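Local coordinates for protein 4-aminobutyrate transaminase (Acinetobacter baumannii, PDB 6WOP) that probably transfers the amino group of 4-aminobutyrate to 2-oxoglutarate, using pyridoxal 5'-phosphate as cofactor, as a class-III aminotransferase, at residues L321-T335 with Y395-L408. Numbering follows the deposited sequence.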
loop_
_atom_site.group_PDB
_atom_site.type_symbol
_atom_site.label_atom_id
_atom_site.label_comp_id
_atom_site.label_asym_id
_atom_site.label_seq_id
_atom_site.Cartn_x
_atom_site.Cartn_y
_atom_site.Cartn_z
ATOM N N LEU A 321 13.750 4.131 43.149
ATOM C CA LEU A 321 14.236 4.904 42.024
ATOM C C LEU A 321 13.175 5.806 41.389
ATOM O O LEU A 321 13.563 6.794 40.754
ATOM C CB LEU A 321 14.826 3.984 40.945
ATOM C CG LEU A 321 16.090 3.242 41.375
ATOM C CD1 LEU A 321 16.675 2.463 40.171
ATOM C CD2 LEU A 321 17.164 4.117 42.050
ATOM N N CYS A 322 11.872 5.525 41.550
ATOM C CA CYS A 322 10.873 6.540 41.193
ATOM C C CYS A 322 11.093 7.821 42.002
ATOM O O CYS A 322 11.139 8.927 41.441
ATOM C CB CYS A 322 9.449 6.007 41.405
ATOM S SG CYS A 322 8.847 5.062 39.921
ATOM N N ASP A 323 11.264 7.686 43.320
ATOM C CA ASP A 323 11.531 8.864 44.141
ATOM C C ASP A 323 12.840 9.547 43.735
ATOM O O ASP A 323 12.908 10.781 43.688
ATOM C CB ASP A 323 11.603 8.490 45.622
ATOM C CG ASP A 323 10.258 8.175 46.230
ATOM O OD1 ASP A 323 9.203 8.619 45.741
ATOM O OD2 ASP A 323 10.284 7.448 47.228
ATOM N N ARG A 324 13.901 8.767 43.484
ATOM C CA ARG A 324 15.153 9.369 43.032
ATOM C C ARG A 324 14.968 10.125 41.721
ATOM O O ARG A 324 15.575 11.193 41.526
ATOM C CB ARG A 324 16.251 8.326 42.892
ATOM C CG ARG A 324 16.853 7.961 44.232
ATOM C CD ARG A 324 18.363 7.779 44.211
ATOM N NE ARG A 324 19.097 9.039 44.348
ATOM C CZ ARG A 324 20.146 9.380 43.586
ATOM N NH1 ARG A 324 20.583 8.534 42.592
ATOM N NH2 ARG A 324 20.712 10.599 43.788
ATOM N N ALA A 325 14.150 9.575 40.803
ATOM C CA ALA A 325 13.877 10.274 39.538
ATOM C C ALA A 325 13.278 11.647 39.807
ATOM O O ALA A 325 13.645 12.644 39.159
ATOM C CB ALA A 325 12.927 9.451 38.666
ATOM N N ASN A 326 12.330 11.722 40.744
ATOM C CA ASN A 326 11.744 13.034 41.027
ATOM C C ASN A 326 12.760 13.978 41.660
ATOM O O ASN A 326 12.811 15.171 41.308
ATOM C CB ASN A 326 10.517 12.874 41.915
ATOM C CG ASN A 326 9.360 12.273 41.142
ATOM O OD1 ASN A 326 9.221 12.533 39.952
ATOM N ND2 ASN A 326 8.541 11.458 41.802
ATOM N N GLU A 327 13.567 13.473 42.599
ATOM C CA GLU A 327 14.578 14.295 43.280
ATOM C C GLU A 327 15.664 14.780 42.332
ATOM O O GLU A 327 16.042 15.957 42.366
ATOM C CB GLU A 327 15.242 13.521 44.436
ATOM C CG GLU A 327 14.316 13.231 45.554
ATOM C CD GLU A 327 14.749 12.051 46.446
ATOM O OE1 GLU A 327 15.909 11.515 46.336
ATOM O OE2 GLU A 327 13.866 11.659 47.251
ATOM N N LEU A 328 16.247 13.873 41.550
ATOM C CA LEU A 328 17.246 14.302 40.580
ATOM C C LEU A 328 16.627 15.255 39.543
ATOM O O LEU A 328 17.239 16.256 39.160
ATOM C CB LEU A 328 17.862 13.077 39.895
ATOM C CG LEU A 328 18.751 12.108 40.693
ATOM C CD1 LEU A 328 18.880 10.813 39.926
ATOM C CD2 LEU A 328 20.117 12.672 40.908
ATOM N N GLY A 329 15.443 14.928 39.015
ATOM C CA GLY A 329 14.856 15.836 38.045
ATOM C C GLY A 329 14.625 17.219 38.618
ATOM O O GLY A 329 14.846 18.230 37.943
ATOM N N ALA A 330 14.144 17.290 39.857
ATOM C CA ALA A 330 13.909 18.589 40.450
ATOM C C ALA A 330 15.207 19.394 40.504
ATOM O O ALA A 330 15.209 20.605 40.221
ATOM C CB ALA A 330 13.290 18.433 41.845
ATOM N N GLU A 331 16.325 18.734 40.860
ATOM C CA GLU A 331 17.608 19.407 41.007
ATOM C C GLU A 331 18.154 19.841 39.658
ATOM O O GLU A 331 18.701 20.959 39.521
ATOM C CB GLU A 331 18.611 18.495 41.722
ATOM C CG GLU A 331 19.938 19.193 41.935
ATOM C CD GLU A 331 20.936 18.417 42.778
ATOM O OE1 GLU A 331 22.040 18.968 42.986
ATOM O OE2 GLU A 331 20.622 17.302 43.232
ATOM N N LEU A 332 18.022 18.966 38.646
ATOM C CA LEU A 332 18.381 19.383 37.301
ATOM C C LEU A 332 17.506 20.544 36.810
ATOM O O LEU A 332 18.011 21.454 36.137
ATOM C CB LEU A 332 18.302 18.194 36.339
ATOM C CG LEU A 332 18.318 18.510 34.826
ATOM C CD1 LEU A 332 19.539 19.273 34.413
ATOM C CD2 LEU A 332 18.262 17.201 34.003
ATOM N N VAL A 333 16.195 20.532 37.090
ATOM C CA VAL A 333 15.362 21.629 36.598
ATOM C C VAL A 333 15.784 22.957 37.236
ATOM O O VAL A 333 15.903 23.982 36.552
ATOM C CB VAL A 333 13.864 21.315 36.810
ATOM C CG1 VAL A 333 12.996 22.556 36.687
ATOM C CG2 VAL A 333 13.361 20.345 35.741
ATOM N N ALA A 334 16.071 22.963 38.545
ATOM C CA ALA A 334 16.516 24.206 39.168
ATOM C C ALA A 334 17.808 24.707 38.535
ATOM O O ALA A 334 18.022 25.919 38.446
ATOM C CB ALA A 334 16.700 24.012 40.674
ATOM N N THR A 335 18.730 23.799 38.182
ATOM C CA THR A 335 19.948 24.197 37.477
ATOM C C THR A 335 19.629 24.808 36.104
ATOM O O THR A 335 20.225 25.812 35.710
ATOM C CB THR A 335 20.860 22.981 37.329
ATOM O OG1 THR A 335 21.494 22.757 38.577
ATOM C CG2 THR A 335 21.972 23.214 36.367
ATOM N N TYR A 395 20.466 10.397 32.386
ATOM C CA TYR A 395 21.409 9.828 33.345
ATOM C C TYR A 395 20.778 8.640 34.042
ATOM O O TYR A 395 19.565 8.661 34.272
ATOM C CB TYR A 395 21.746 10.885 34.382
ATOM C CG TYR A 395 20.486 11.641 34.870
ATOM C CD1 TYR A 395 19.709 11.164 35.921
ATOM C CD2 TYR A 395 20.107 12.841 34.281
ATOM C CE1 TYR A 395 18.542 11.890 36.361
ATOM C CE2 TYR A 395 18.997 13.547 34.681
ATOM C CZ TYR A 395 18.233 13.088 35.727
ATOM O OH TYR A 395 17.151 13.827 36.086
ATOM N N PRO A 396 21.554 7.623 34.449
ATOM C CA PRO A 396 20.998 6.566 35.300
ATOM C C PRO A 396 20.360 7.145 36.538
ATOM O O PRO A 396 20.888 8.101 37.112
ATOM C CB PRO A 396 22.254 5.717 35.665
ATOM C CG PRO A 396 23.089 5.795 34.371
ATOM C CD PRO A 396 22.899 7.288 33.947
ATOM N N LEU A 397 19.207 6.563 36.958
ATOM C CA LEU A 397 18.532 7.019 38.180
ATOM C C LEU A 397 19.324 6.644 39.435
ATOM O O LEU A 397 19.044 7.178 40.539
ATOM C CB LEU A 397 17.160 6.382 38.277
ATOM C CG LEU A 397 16.225 6.678 37.090
ATOM C CD1 LEU A 397 14.813 6.060 37.318
ATOM C CD2 LEU A 397 16.119 8.209 36.914
ATOM N N THR A 398 20.301 5.787 39.256
ATOM C CA THR A 398 21.226 5.351 40.310
ATOM C C THR A 398 22.482 6.241 40.406
ATOM O O THR A 398 23.395 5.925 41.191
ATOM C CB THR A 398 21.644 3.907 40.011
ATOM O OG1 THR A 398 22.159 3.833 38.667
ATOM C CG2 THR A 398 20.454 2.924 40.107
ATOM N N ILE A 399 22.585 7.298 39.602
ATOM C CA ILE A 399 23.832 8.101 39.588
ATOM C C ILE A 399 24.121 8.644 40.998
ATOM O O ILE A 399 23.208 9.115 41.695
ATOM C CB ILE A 399 23.730 9.230 38.516
ATOM C CG1 ILE A 399 25.069 9.973 38.452
ATOM C CG2 ILE A 399 22.605 10.239 38.835
ATOM C CD1 ILE A 399 25.146 10.918 37.254
ATOM N N PRO A 400 25.346 8.553 41.514
ATOM C CA PRO A 400 25.620 9.127 42.836
ATOM C C PRO A 400 25.340 10.615 42.820
ATOM O O PRO A 400 25.700 11.289 41.870
ATOM C CB PRO A 400 27.104 8.845 43.033
ATOM C CG PRO A 400 27.369 7.559 42.164
ATOM C CD PRO A 400 26.529 7.899 40.925
ATOM N N ALA A 401 24.769 11.138 43.911
ATOM C CA ALA A 401 24.341 12.546 43.935
ATOM C C ALA A 401 25.532 13.480 43.679
ATOM O O ALA A 401 25.401 14.504 42.995
ATOM C CB ALA A 401 23.666 12.836 45.280
ATOM N N GLU A 402 26.720 13.116 44.190
ATOM C CA GLU A 402 27.894 13.978 44.029
ATOM C C GLU A 402 28.420 13.987 42.599
ATOM O O GLU A 402 28.927 15.007 42.132
ATOM C CB GLU A 402 29.005 13.550 45.004
ATOM C CG GLU A 402 29.651 12.205 44.706
ATOM C CD GLU A 402 28.932 10.986 45.359
ATOM O OE1 GLU A 402 27.775 11.098 45.861
ATOM O OE2 GLU A 402 29.570 9.908 45.381
ATOM N N GLN A 403 28.272 12.885 41.871
ATOM C CA GLN A 403 28.663 12.832 40.472
ATOM C C GLN A 403 27.630 13.531 39.578
ATOM O O GLN A 403 27.991 14.229 38.620
ATOM C CB GLN A 403 28.827 11.380 40.047
ATOM C CG GLN A 403 29.424 11.233 38.663
ATOM C CD GLN A 403 29.539 9.772 38.201
ATOM O OE1 GLN A 403 28.633 8.971 38.383
ATOM N NE2 GLN A 403 30.627 9.467 37.550
ATOM N N PHE A 404 26.350 13.405 39.916
ATOM C CA PHE A 404 25.314 14.176 39.240
ATOM C C PHE A 404 25.577 15.681 39.371
ATOM O O PHE A 404 25.489 16.437 38.387
ATOM C CB PHE A 404 23.959 13.798 39.849
ATOM C CG PHE A 404 22.729 14.497 39.220
ATOM C CD1 PHE A 404 22.266 14.140 37.945
ATOM C CD2 PHE A 404 21.962 15.373 39.997
ATOM C CE1 PHE A 404 21.118 14.685 37.434
ATOM C CE2 PHE A 404 20.798 15.927 39.471
ATOM C CZ PHE A 404 20.392 15.576 38.207
ATOM N N ARG A 405 25.962 16.107 40.572
ATOM C CA ARG A 405 26.241 17.517 40.826
ATOM C C ARG A 405 27.398 17.991 39.952
ATOM O O ARG A 405 27.358 19.090 39.399
ATOM C CB ARG A 405 26.570 17.743 42.303
ATOM C CG ARG A 405 25.577 17.107 43.263
ATOM C CD ARG A 405 24.856 18.159 44.091
ATOM N NE ARG A 405 23.747 17.591 44.851
ATOM C CZ ARG A 405 23.887 16.926 45.992
ATOM N NH1 ARG A 405 25.093 16.742 46.511
ATOM N NH2 ARG A 405 22.821 16.445 46.617
ATOM N N GLN A 406 28.427 17.158 39.829
ATOM C CA GLN A 406 29.574 17.482 38.974
ATOM C C GLN A 406 29.155 17.636 37.526
ATOM O O GLN A 406 29.676 18.496 36.795
ATOM C CB GLN A 406 30.612 16.375 39.060
ATOM C CG GLN A 406 31.957 16.681 38.425
ATOM C CD GLN A 406 32.906 15.547 38.669
ATOM O OE1 GLN A 406 32.607 14.676 39.480
ATOM N NE2 GLN A 406 34.014 15.501 37.928
ATOM N N GLY A 407 28.249 16.749 37.095
ATOM C CA GLY A 407 27.694 16.824 35.754
ATOM C C GLY A 407 26.955 18.117 35.542
ATOM O O GLY A 407 27.071 18.719 34.484
ATOM N N LEU A 408 26.211 18.581 36.561
ATOM C CA LEU A 408 25.449 19.829 36.393
ATOM C C LEU A 408 26.375 21.031 36.401
ATOM O O LEU A 408 26.100 22.045 35.757
ATOM C CB LEU A 408 24.422 19.975 37.502
ATOM C CG LEU A 408 23.305 18.962 37.678
ATOM C CD1 LEU A 408 22.516 19.274 38.950
ATOM C CD2 LEU A 408 22.435 18.887 36.451
#
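The phenyl ring of F404 lies between leucines: L328 CD2 sits over one face, 3.5 Å from the ring centroid, a CH-pi contact, while L408 CD2 lies beyond the opposite face, offset toward the rim. OE2 of E331 meets the edge near the ring plane, and F404 CE1 itself stands over the centre of a face of the Y395 ring, whose edge receives L332 CD2. With CG anti to the backbone N, F404 reaches the helix 321-335 backbone, its CZ 3.4 Å from L328 O. The other methyl of L328, CD1, packs against Y395 CE1 at 3.7 Å and lies over one face of the R324 guanidinium, offset toward its rim. Bends at chi2 and chi3 bring that guanidinium edge-on to the P396-I399 type I turn, where NH1 donates to I399 O (2.8 Å, 154° at the hydrogen) and weakly to L397 O; two carbonyls ahead of helix 401-408 thus share one nitrogen. Farther along, R405 NE forms a salt bridge with E331 OE1 at 2.9 Å; OE1 accepts through its syn lone pair and lies close to the guanidinium plane of R405, though the bond is bent (132°). L397 inserts its methyls beside A325, CD2 reaching A325 CB at 3.8 Å. The two helix segments run nearly parallel, 23° apart, closest approach of the axes 11.0 Å, and S355 OG is hydrogen-bonded to both Y395 OH and A325 O. Beneath them, L332 touches V357 of strand 356-361, and I399 and Q403 touch I45 of strand 43-46, so both helices pack on the same mixed seven-stranded sheet.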